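Local structure of DUF115 domain-containing protein (Magnetospirillum magneticum AMB-1, 5MU5) at residues A[374-382]-A[536-546]; A[72-82]-A[206-214]. The protein is a Maf-family glycosyltransferase that probably glycosylates flagellin and is involved in bacterial flagella formation. All coordinates share one frame; numbering follows the deposited sequence.

Interaction 1. Residues A[374-382]-A[536-546]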
loop_
_atom_site.group_PDB
_atom_site.type_symbol
_atom_site.label_atom_id
_atom_site.label_comp_id
_atom_site.label_asym_id
_atom_site.label_seq_id
_atom_site.Cartn_x
_atom_site.Cartn_y
_atom_site.Cartn_z
ATOM N N SER A 374 13.752 -0.786 8.099
ATOM C CA SER A 374 14.766 0.220 8.365
ATOM C C SER A 374 14.179 1.471 9.016
ATOM O O SER A 374 14.874 2.167 9.748
ATOM C CB SER A 374 15.452 0.595 7.057
ATOM O OG SER A 374 14.481 0.844 6.052
ATOM N N TYR A 375 12.916 1.772 8.727
ATOM C CA TYR A 375 12.262 2.918 9.345
ATOM C C TYR A 375 12.046 2.638 10.824
ATOM O O TYR A 375 12.433 3.418 11.690
ATOM C CB TYR A 375 10.914 3.223 8.682
ATOM C CG TYR A 375 10.278 4.450 9.266
ATOM C CD1 TYR A 375 10.685 5.724 8.856
ATOM C CD2 TYR A 375 9.291 4.354 10.253
ATOM C CE1 TYR A 375 10.122 6.862 9.393
ATOM C CE2 TYR A 375 8.728 5.490 10.809
ATOM C CZ TYR A 375 9.154 6.744 10.377
ATOM O OH TYR A 375 8.613 7.889 10.915
ATOM N N ALA A 376 11.444 1.496 11.112
ATOM C CA ALA A 376 11.123 1.146 12.472
ATOM C C ALA A 376 12.379 1.017 13.308
ATOM O O ALA A 376 12.383 1.353 14.473
ATOM C CB ALA A 376 10.340 -0.160 12.498
ATOM N N LEU A 377 13.454 0.528 12.719
ATOM C CA LEU A 377 14.636 0.262 13.504
ATOM C C LEU A 377 15.463 1.545 13.712
ATOM O O LEU A 377 15.855 1.860 14.838
ATOM C CB LEU A 377 15.443 -0.848 12.836
ATOM C CG LEU A 377 16.336 -1.687 13.756
ATOM C CD1 LEU A 377 16.973 -2.829 12.971
ATOM C CD2 LEU A 377 17.415 -0.828 14.404
ATOM N N PHE A 378 15.657 2.309 12.636
ATOM C CA PHE A 378 16.600 3.433 12.626
ATOM C C PHE A 378 16.058 4.864 12.657
ATOM O O PHE A 378 16.823 5.793 12.930
ATOM C CB PHE A 378 17.524 3.297 11.415
ATOM C CG PHE A 378 18.514 2.183 11.532
ATOM C CD1 PHE A 378 19.514 2.236 12.482
ATOM C CD2 PHE A 378 18.475 1.104 10.667
ATOM C CE1 PHE A 378 20.439 1.216 12.595
ATOM C CE2 PHE A 378 19.398 0.078 10.777
ATOM C CZ PHE A 378 20.379 0.135 11.743
ATOM N N SER A 379 14.786 5.072 12.343
ATOM C CA SER A 379 14.236 6.426 12.363
ATOM C C SER A 379 14.246 6.984 13.764
ATOM O O SER A 379 13.819 6.306 14.686
ATOM C CB SER A 379 12.805 6.461 11.869
ATOM O OG SER A 379 12.321 7.792 11.849
ATOM N N PRO A 380 14.751 8.213 13.929
ATOM C CA PRO A 380 14.667 8.853 15.221
ATOM C C PRO A 380 13.363 9.622 15.385
ATOM O O PRO A 380 13.201 10.301 16.376
ATOM C CB PRO A 380 15.877 9.804 15.229
ATOM C CG PRO A 380 16.128 10.111 13.797
ATOM C CD PRO A 380 15.546 8.998 12.967
ATOM N N GLY A 381 12.446 9.530 14.427
ATOM C CA GLY A 381 11.152 10.188 14.538
ATOM C C GLY A 381 10.545 10.627 13.216
ATOM O O GLY A 381 11.230 10.780 12.196
ATOM N N ILE A 382 9.245 10.876 13.262
ATOM C CA ILE A 382 8.479 11.252 12.092
ATOM C C ILE A 382 8.963 12.552 11.442
ATOM O O ILE A 382 8.914 12.686 10.221
ATOM C CB ILE A 382 6.967 11.314 12.433
ATOM C CG1 ILE A 382 6.110 11.395 11.167
ATOM C CG2 ILE A 382 6.652 12.472 13.375
ATOM C CD1 ILE A 382 6.143 10.144 10.309
ATOM N N LEU A 536 23.685 8.244 17.555
ATOM C CA LEU A 536 22.390 7.936 16.973
ATOM C C LEU A 536 22.309 6.468 16.611
ATOM O O LEU A 536 21.341 5.790 16.963
ATOM C CB LEU A 536 22.111 8.789 15.742
ATOM C CG LEU A 536 20.759 8.496 15.101
ATOM C CD1 LEU A 536 19.627 8.531 16.127
ATOM C CD2 LEU A 536 20.511 9.477 13.958
ATOM N N PHE A 537 23.333 5.967 15.932
ATOM C CA PHE A 537 23.339 4.564 15.586
ATOM C C PHE A 537 23.120 3.662 16.811
ATOM O O PHE A 537 22.273 2.781 16.780
ATOM C CB PHE A 537 24.621 4.170 14.847
ATOM C CG PHE A 537 24.770 2.694 14.677
ATOM C CD1 PHE A 537 24.108 2.026 13.654
ATOM C CD2 PHE A 537 25.538 1.956 15.575
ATOM C CE1 PHE A 537 24.220 0.653 13.520
ATOM C CE2 PHE A 537 25.655 0.583 15.446
ATOM C CZ PHE A 537 24.993 -0.069 14.414
ATOM N N HIS A 538 23.885 3.874 17.872
ATOM C CA HIS A 538 23.794 3.016 19.048
ATOM C C HIS A 538 22.464 3.150 19.763
ATOM O O HIS A 538 21.915 2.162 20.239
ATOM C CB HIS A 538 24.939 3.278 20.026
ATOM C CG HIS A 538 26.260 2.803 19.526
ATOM N ND1 HIS A 538 26.503 1.481 19.220
ATOM C CD2 HIS A 538 27.415 3.467 19.282
ATOM C CE1 HIS A 538 27.753 1.351 18.809
ATOM N NE2 HIS A 538 28.328 2.541 18.836
ATOM N N ASP A 539 21.960 4.374 19.848
ATOM C CA ASP A 539 20.655 4.617 20.430
ATOM C C ASP A 539 19.604 3.750 19.742
ATOM O O ASP A 539 18.833 3.063 20.411
ATOM C CB ASP A 539 20.276 6.089 20.292
ATOM C CG ASP A 539 18.908 6.381 20.854
ATOM O OD1 ASP A 539 18.704 6.179 22.074
ATOM O OD2 ASP A 539 18.035 6.804 20.073
ATOM N N ARG A 540 19.587 3.768 18.406
ATOM C CA ARG A 540 18.632 2.965 17.641
ATOM C C ARG A 540 18.943 1.458 17.684
ATOM O O ARG A 540 18.099 0.670 18.077
ATOM C CB ARG A 540 18.555 3.452 16.188
ATOM C CG ARG A 540 18.127 4.914 15.984
ATOM C CD ARG A 540 16.662 5.155 16.331
ATOM N NE ARG A 540 16.450 5.155 17.773
ATOM C CZ ARG A 540 15.265 5.114 18.373
ATOM N NH1 ARG A 540 14.139 5.077 17.666
ATOM N NH2 ARG A 540 15.215 5.110 19.701
ATOM N N TRP A 541 20.152 1.060 17.307
ATOM C CA TRP A 541 20.517 -0.366 17.225
ATOM C C TRP A 541 20.470 -1.178 18.525
ATOM O O TRP A 541 19.934 -2.289 18.541
ATOM C CB TRP A 541 21.913 -0.507 16.645
ATOM C CG TRP A 541 22.288 -1.900 16.312
ATOM C CD1 TRP A 541 23.211 -2.667 16.940
ATOM C CD2 TRP A 541 21.758 -2.697 15.248
ATOM N NE1 TRP A 541 23.303 -3.900 16.329
ATOM C CE2 TRP A 541 22.418 -3.942 15.289
ATOM C CE3 TRP A 541 20.812 -2.468 14.248
ATOM C CZ2 TRP A 541 22.147 -4.962 14.391
ATOM C CZ3 TRP A 541 20.546 -3.473 13.348
ATOM C CH2 TRP A 541 21.213 -4.714 13.426
ATOM N N ASP A 542 21.018 -0.621 19.603
ATOM C CA ASP A 542 21.190 -1.342 20.867
ATOM C C ASP A 542 19.934 -1.480 21.729
ATOM O O ASP A 542 19.980 -2.161 22.751
ATOM C CB ASP A 542 22.272 -0.664 21.742
ATOM C CG ASP A 542 23.636 -0.613 21.073
ATOM O OD1 ASP A 542 23.916 -1.458 20.195
ATOM O OD2 ASP A 542 24.442 0.269 21.434
ATOM N N ARG A 543 18.823 -0.861 21.343
ATOM C CA ARG A 543 17.645 -0.836 22.212
ATOM C C ARG A 543 16.809 -2.119 22.222
ATOM O O ARG A 543 15.859 -2.241 23.006
ATOM C CB ARG A 543 16.768 0.355 21.863
ATOM C CG ARG A 543 15.912 0.187 20.618
ATOM C CD ARG A 543 15.185 1.481 20.353
ATOM N NE ARG A 543 14.092 1.376 19.384
ATOM C CZ ARG A 543 14.233 1.339 18.059
ATOM N NH1 ARG A 543 15.427 1.320 17.479
ATOM N NH2 ARG A 543 13.156 1.296 17.309
ATOM N N GLU A 544 17.152 -3.063 21.352
ATOM C CA GLU A 544 16.459 -4.343 21.296
ATOM C C GLU A 544 17.321 -5.405 20.610
ATOM O O GLU A 544 18.126 -5.092 19.725
ATOM C CB GLU A 544 15.144 -4.180 20.547
ATOM C CG GLU A 544 14.173 -5.336 20.737
ATOM C CD GLU A 544 12.846 -5.106 20.039
ATOM O OE1 GLU A 544 12.343 -3.957 20.045
ATOM O OE2 GLU A 544 12.298 -6.079 19.481
ATOM N N ASP A 545 17.169 -6.655 21.050
ATOM C CA ASP A 545 17.836 -7.786 20.415
ATOM C C ASP A 545 16.961 -8.177 19.203
ATOM O O ASP A 545 15.968 -8.888 19.336
ATOM C CB ASP A 545 18.002 -8.945 21.406
ATOM C CG ASP A 545 18.787 -10.107 20.821
ATOM O OD1 ASP A 545 18.981 -10.141 19.584
ATOM O OD2 ASP A 545 19.205 -10.997 21.587
ATOM N N TRP A 546 17.343 -7.693 18.027
ATOM C CA TRP A 546 16.526 -7.822 16.824
ATOM C C TRP A 546 16.313 -9.268 16.368
ATOM O O TRP A 546 15.173 -9.680 16.170
ATOM C CB TRP A 546 17.092 -6.936 15.694
ATOM C CG TRP A 546 17.276 -5.479 16.147
ATOM C CD1 TRP A 546 18.457 -4.814 16.340
ATOM C CD2 TRP A 546 16.236 -4.563 16.508
ATOM N NE1 TRP A 546 18.211 -3.526 16.776
ATOM C CE2 TRP A 546 16.857 -3.352 16.895
ATOM C CE3 TRP A 546 14.838 -4.649 16.546
ATOM C CZ2 TRP A 546 16.126 -2.237 17.308
ATOM C CZ3 TRP A 546 14.112 -3.536 16.948
ATOM C CH2 TRP A 546 14.760 -2.347 17.330
#

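Interaction 2. Residues A[72-82]-A[206-214]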
loop_
_atom_site.group_PDB
_atom_site.type_symbol
_atom_site.label_atom_id
_atom_site.label_comp_id
_atom_site.label_asym_id
_atom_site.label_seq_id
_atom_site.Cartn_x
_atom_site.Cartn_y
_atom_site.Cartn_z
ATOM N N THR A 72 -26.638 -19.621 -5.604
ATOM C CA THR A 72 -25.296 -19.127 -5.938
ATOM C C THR A 72 -24.169 -19.557 -4.995
ATOM O O THR A 72 -23.091 -18.959 -4.989
ATOM C CB THR A 72 -25.291 -17.583 -6.038
ATOM O OG1 THR A 72 -25.842 -16.994 -4.848
ATOM C CG2 THR A 72 -26.088 -17.147 -7.215
ATOM N N ALA A 73 -24.396 -20.615 -4.236
ATOM C CA ALA A 73 -23.419 -21.075 -3.243
ATOM C C ALA A 73 -22.067 -21.487 -3.810
ATOM O O ALA A 73 -21.054 -21.329 -3.133
ATOM C CB ALA A 73 -23.993 -22.247 -2.452
ATOM N N LEU A 74 -22.052 -22.024 -5.029
ATOM C CA LEU A 74 -20.838 -22.655 -5.574
ATOM C C LEU A 74 -20.277 -22.078 -6.877
ATOM O O LEU A 74 -19.142 -22.366 -7.239
ATOM C CB LEU A 74 -21.123 -24.144 -5.784
ATOM C CG LEU A 74 -21.601 -24.929 -4.546
ATOM C CD1 LEU A 74 -22.134 -26.305 -4.932
ATOM C CD2 LEU A 74 -20.484 -25.052 -3.513
ATOM N N GLY A 75 -21.068 -21.293 -7.595
ATOM C CA GLY A 75 -20.626 -20.775 -8.875
ATOM C C GLY A 75 -19.507 -19.765 -8.719
ATOM O O GLY A 75 -19.576 -18.895 -7.854
ATOM N N PRO A 76 -18.472 -19.861 -9.558
ATOM C CA PRO A 76 -17.392 -18.875 -9.536
ATOM C C PRO A 76 -17.785 -17.453 -9.972
ATOM O O PRO A 76 -17.068 -16.523 -9.647
ATOM C CB PRO A 76 -16.353 -19.463 -10.503
ATOM C CG PRO A 76 -17.148 -20.316 -11.433
ATOM C CD PRO A 76 -18.247 -20.896 -10.582
ATOM N N ASP A 77 -18.905 -17.267 -10.675
ATOM C CA ASP A 77 -19.299 -15.917 -11.129
ATOM C C ASP A 77 -19.476 -14.946 -9.970
ATOM O O ASP A 77 -19.205 -13.764 -10.109
ATOM C CB ASP A 77 -20.625 -15.922 -11.898
ATOM C CG ASP A 77 -20.547 -16.597 -13.271
ATOM O OD1 ASP A 77 -19.467 -17.071 -13.714
ATOM O OD2 ASP A 77 -21.618 -16.648 -13.916
ATOM N N HIS A 78 -19.945 -15.462 -8.838
ATOM C CA HIS A 78 -20.272 -14.656 -7.652
ATOM C C HIS A 78 -19.184 -14.743 -6.558
ATOM O O HIS A 78 -19.480 -14.716 -5.366
ATOM C CB HIS A 78 -21.629 -15.141 -7.110
ATOM C CG HIS A 78 -22.648 -15.369 -8.190
ATOM N ND1 HIS A 78 -23.177 -14.338 -8.940
ATOM C CD2 HIS A 78 -23.191 -16.510 -8.681
ATOM C CE1 HIS A 78 -24.019 -14.832 -9.829
ATOM N NE2 HIS A 78 -24.049 -16.147 -9.690
ATOM N N ARG A 79 -17.935 -14.855 -7.002
ATOM C CA ARG A 79 -16.783 -15.052 -6.149
ATOM C C ARG A 79 -15.569 -14.339 -6.718
ATOM O O ARG A 79 -15.467 -14.150 -7.928
ATOM C CB ARG A 79 -16.426 -16.544 -6.127
ATOM C CG ARG A 79 -17.487 -17.460 -5.551
ATOM C CD ARG A 79 -17.429 -17.460 -4.044
ATOM N NE ARG A 79 -18.399 -18.384 -3.489
ATOM C CZ ARG A 79 -18.477 -18.710 -2.205
ATOM N NH1 ARG A 79 -17.625 -18.226 -1.336
ATOM N NH2 ARG A 79 -19.387 -19.555 -1.789
ATOM N N ILE A 80 -14.642 -13.974 -5.842
ATOM C CA ILE A 80 -13.313 -13.567 -6.264
ATOM C C ILE A 80 -12.560 -14.869 -6.565
ATOM O O ILE A 80 -12.642 -15.813 -5.787
ATOM C CB ILE A 80 -12.579 -12.795 -5.143
ATOM C CG1 ILE A 80 -13.311 -11.490 -4.786
ATOM C CG2 ILE A 80 -11.141 -12.497 -5.514
ATOM C CD1 ILE A 80 -13.479 -10.503 -5.919
ATOM N N SER A 81 -11.855 -14.920 -7.694
ATOM C CA SER A 81 -10.975 -16.046 -8.056
ATOM C C SER A 81 -9.577 -15.520 -8.365
ATOM O O SER A 81 -9.229 -15.310 -9.539
ATOM C CB SER A 81 -11.495 -16.793 -9.276
ATOM O OG SER A 81 -12.806 -17.267 -9.033
ATOM N N ALA A 82 -8.779 -15.322 -7.312
ATOM C CA ALA A 82 -7.399 -14.810 -7.446
ATOM C C ALA A 82 -6.335 -15.918 -7.443
ATOM O O ALA A 82 -6.002 -16.438 -6.378
ATOM C CB ALA A 82 -7.106 -13.806 -6.331
ATOM N N VAL A 206 -6.300 -13.057 2.125
ATOM C CA VAL A 206 -7.095 -14.204 1.687
ATOM C C VAL A 206 -8.394 -13.816 1.040
ATOM O O VAL A 206 -9.457 -14.324 1.404
ATOM C CB VAL A 206 -7.380 -15.219 2.817
ATOM C CG1 VAL A 206 -6.092 -15.920 3.212
ATOM C CG2 VAL A 206 -8.027 -14.562 4.028
ATOM N N VAL A 207 -8.319 -12.955 0.036
ATOM C CA VAL A 207 -9.536 -12.581 -0.670
ATOM C C VAL A 207 -10.057 -13.689 -1.556
ATOM O O VAL A 207 -11.170 -13.596 -2.017
ATOM C CB VAL A 207 -9.373 -11.318 -1.544
ATOM C CG1 VAL A 207 -9.232 -10.104 -0.650
ATOM C CG2 VAL A 207 -8.213 -11.455 -2.535
ATOM N N ASP A 208 -9.257 -14.721 -1.813
ATOM C CA ASP A 208 -9.706 -15.791 -2.697
ATOM C C ASP A 208 -11.039 -16.410 -2.250
ATOM O O ASP A 208 -11.209 -16.774 -1.104
ATOM C CB ASP A 208 -8.655 -16.882 -2.848
ATOM C CG ASP A 208 -9.149 -18.029 -3.703
ATOM O OD1 ASP A 208 -9.356 -17.835 -4.910
ATOM O OD2 ASP A 208 -9.359 -19.131 -3.174
ATOM N N TRP A 209 -11.973 -16.510 -3.190
ATOM C CA TRP A 209 -13.264 -17.167 -2.990
ATOM C C TRP A 209 -14.188 -16.375 -2.079
ATOM O O TRP A 209 -15.125 -16.925 -1.490
ATOM C CB TRP A 209 -13.085 -18.605 -2.521
ATOM C CG TRP A 209 -14.171 -19.566 -2.970
ATOM C CD1 TRP A 209 -14.968 -20.342 -2.172
ATOM C CD2 TRP A 209 -14.569 -19.843 -4.322
ATOM N NE1 TRP A 209 -15.835 -21.083 -2.946
ATOM C CE2 TRP A 209 -15.602 -20.790 -4.270
ATOM C CE3 TRP A 209 -14.132 -19.396 -5.570
ATOM C CZ2 TRP A 209 -16.206 -21.290 -5.417
ATOM C CZ3 TRP A 209 -14.746 -19.894 -6.709
ATOM C CH2 TRP A 209 -15.766 -20.815 -6.625
ATOM N N THR A 210 -13.925 -15.077 -1.976
ATOM C CA THR A 210 -14.818 -14.148 -1.303
ATOM C C THR A 210 -16.188 -14.182 -2.009
ATOM O O THR A 210 -16.281 -14.032 -3.223
ATOM C CB THR A 210 -14.236 -12.709 -1.358
ATOM O OG1 THR A 210 -13.016 -12.645 -0.595
ATOM C CG2 THR A 210 -15.226 -11.666 -0.831
ATOM N N ARG A 211 -17.243 -14.416 -1.240
ATOM C CA ARG A 211 -18.599 -14.379 -1.745
ATOM C C ARG A 211 -19.020 -12.933 -1.959
ATOM O O ARG A 211 -18.872 -12.093 -1.067
ATOM C CB ARG A 211 -19.547 -15.042 -0.734
ATOM C CG ARG A 211 -20.982 -15.238 -1.224
ATOM C CD ARG A 211 -21.097 -16.361 -2.232
ATOM N NE ARG A 211 -22.499 -16.660 -2.549
ATOM C CZ ARG A 211 -23.284 -17.490 -1.858
ATOM N NH1 ARG A 211 -22.829 -18.117 -0.777
ATOM N NH2 ARG A 211 -24.542 -17.681 -2.249
ATOM N N LEU A 212 -19.550 -12.658 -3.145
ATOM C CA LEU A 212 -20.105 -11.363 -3.490
ATOM C C LEU A 212 -21.614 -11.526 -3.679
ATOM O O LEU A 212 -22.057 -12.530 -4.239
ATOM C CB LEU A 212 -19.490 -10.888 -4.785
ATOM C CG LEU A 212 -17.965 -10.821 -4.779
ATOM C CD1 LEU A 212 -17.470 -10.517 -6.176
ATOM C CD2 LEU A 212 -17.505 -9.766 -3.792
ATOM N N PHE A 213 -22.399 -10.560 -3.192
ATOM C CA PHE A 213 -23.851 -10.636 -3.290
ATOM C C PHE A 213 -24.482 -9.247 -3.319
ATOM O O PHE A 213 -24.197 -8.409 -2.473
ATOM C CB PHE A 213 -24.421 -11.439 -2.124
ATOM C CG PHE A 213 -25.823 -11.888 -2.345
ATOM C CD1 PHE A 213 -26.080 -13.093 -2.994
ATOM C CD2 PHE A 213 -26.899 -11.101 -1.927
ATOM C CE1 PHE A 213 -27.389 -13.501 -3.233
ATOM C CE2 PHE A 213 -28.207 -11.511 -2.157
ATOM C CZ PHE A 213 -28.456 -12.707 -2.813
ATOM N N VAL A 214 -25.351 -9.027 -4.300
ATOM C CA VAL A 214 -26.018 -7.767 -4.488
ATOM C C VAL A 214 -27.436 -7.977 -3.970
ATOM O O VAL A 214 -28.159 -8.821 -4.478
ATOM C CB VAL A 214 -25.981 -7.348 -5.976
ATOM C CG1 VAL A 214 -26.889 -6.154 -6.238
ATOM C CG2 VAL A 214 -24.546 -7.030 -6.402
#

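Interaction 1. Residues A[374-382]-A[536-546]
Two arginines, R540 and R543, receive the carbonyl end of helix 373-378 in a helix-helix packing where the MptE-like region meets helix 534-541. The axes of segments 374-378 and 536-541 pass 9.7 Å apart at 107°, with F378 and R540 the nearest backbone pair. R543 does the closest polar work: its CG lies between the backbone N and the carbonyl carbon (chi1 78°), and from there the chain runs extended to the guanidinium. NH2 of R543 donates to A376 O at 2.9 Å, and NH1 of R543 reaches L377 O at 2.7 Å. Both acceptors lie close to the guanidinium plane and both donors in the carbonyl planes, the geometry of a two-pronged grip. The same NH1 also bonds to R540 O, which ties the two helices through one nitrogen. R540, its chain bent twice, sends NH1 to S379 O at 3.2 Å, with S379 O lying somewhat out of the R540 guanidinium plane; weak bonds to D539 OD2 form a salt bridge behind it. The R543 guanidinium has R540 NH1 over one face and W546 CH2 over the other.

Below this polar rim the packing is aromatic. L377 sets its CG over the W546 six-membered ring, 3.7 Å from the centroid, a CH-pi contact, while its CD1 leans on W541. The F378 and W541 planes differ by only 10° yet are slid apart, so the touch comes down to F378 CZ against W541 CE3 at 3.6 Å. Y253 of helix 242-257 meets F537 and W541 edge-to-face, and V589 of helix 589-609 packs on L377 and W546. The W546 indole is pinned in turn by its NE1, which donates to W541 O at 2.8 Å.

Interaction 2. Residues A[72-82]-A[206-214]
Backbone bonds set the register between H78-I80 and W209-L212. L212 N donates to H78 O at 3.0 Å, I80 N to T210 O at 3.1 Å, and W209 N bonds to I80 O. This pattern makes R79 and R211 a non-hydrogen-bonded antiparallel pair, a single bridge. W209 reaches its place through the type II turn V207-T210.

Stacking comes next. The R79 chain, bent at chi2 (-81°), runs across the W209 indole: CG stands over the six-membered ring, and the guanidinium lies flat on the five-membered one, centres 4.0 Å apart and planes 8° from parallel, a cation-pi stack. R211 CD covers the other guanidinium face, 3.5 Å from R79 CZ, so the group is sandwiched.

The topology is that of a Rossmann-like parallel sheet in the Maf N-terminal region: strand 211-214 is an edge strand of the sheet, pairing with 123-127 on one side, and loop 72-82 adds its short antiparallel bridge on the other.

Side-chain hydrogen bonds run within the R79 plane: NH1 of R79 donates to W209 O at 2.8 Å, and NH2 of R79 to A73 O at 2.8 Å. A leucine in place of R79 would probably leave W209 O and A73 O without these donors and the indole face without its flat cover. R211 NH2 donates to T72 OG1 at 3.0 Å, nearly in plane; that hydroxyl also bonds to M68 O. Although the two guanidinium groups lie close, D142 forms salt bridges with both, and Q141 takes a further bond from R211 NH1.

Apolar contacts are fewer: I80 CD1 touches L212 CD1 at 4.0 Å, and helix 219-235 packs against both residues.

From the N terminus, the chain leaves helix 61-71 into loop 72-82, passes through the first three strands of the N-terminal parallel sheet, and returns at 206-214, where interaction 2 closes a loop of 123 intervening residues on the last strand. It then builds the larger mixed sheet; interaction 1 joins helix 373-378, which follows strand 363-367, to 536-546 after 153 more. The two closures are in series and neither nest nor cross. Their centres lie 44 Å apart on opposite sides of the chain's centre. Both reach the C-terminal helical region: D208 through salt bridges with K610 and R611, and segment 536-546 by leading into helix 546-564.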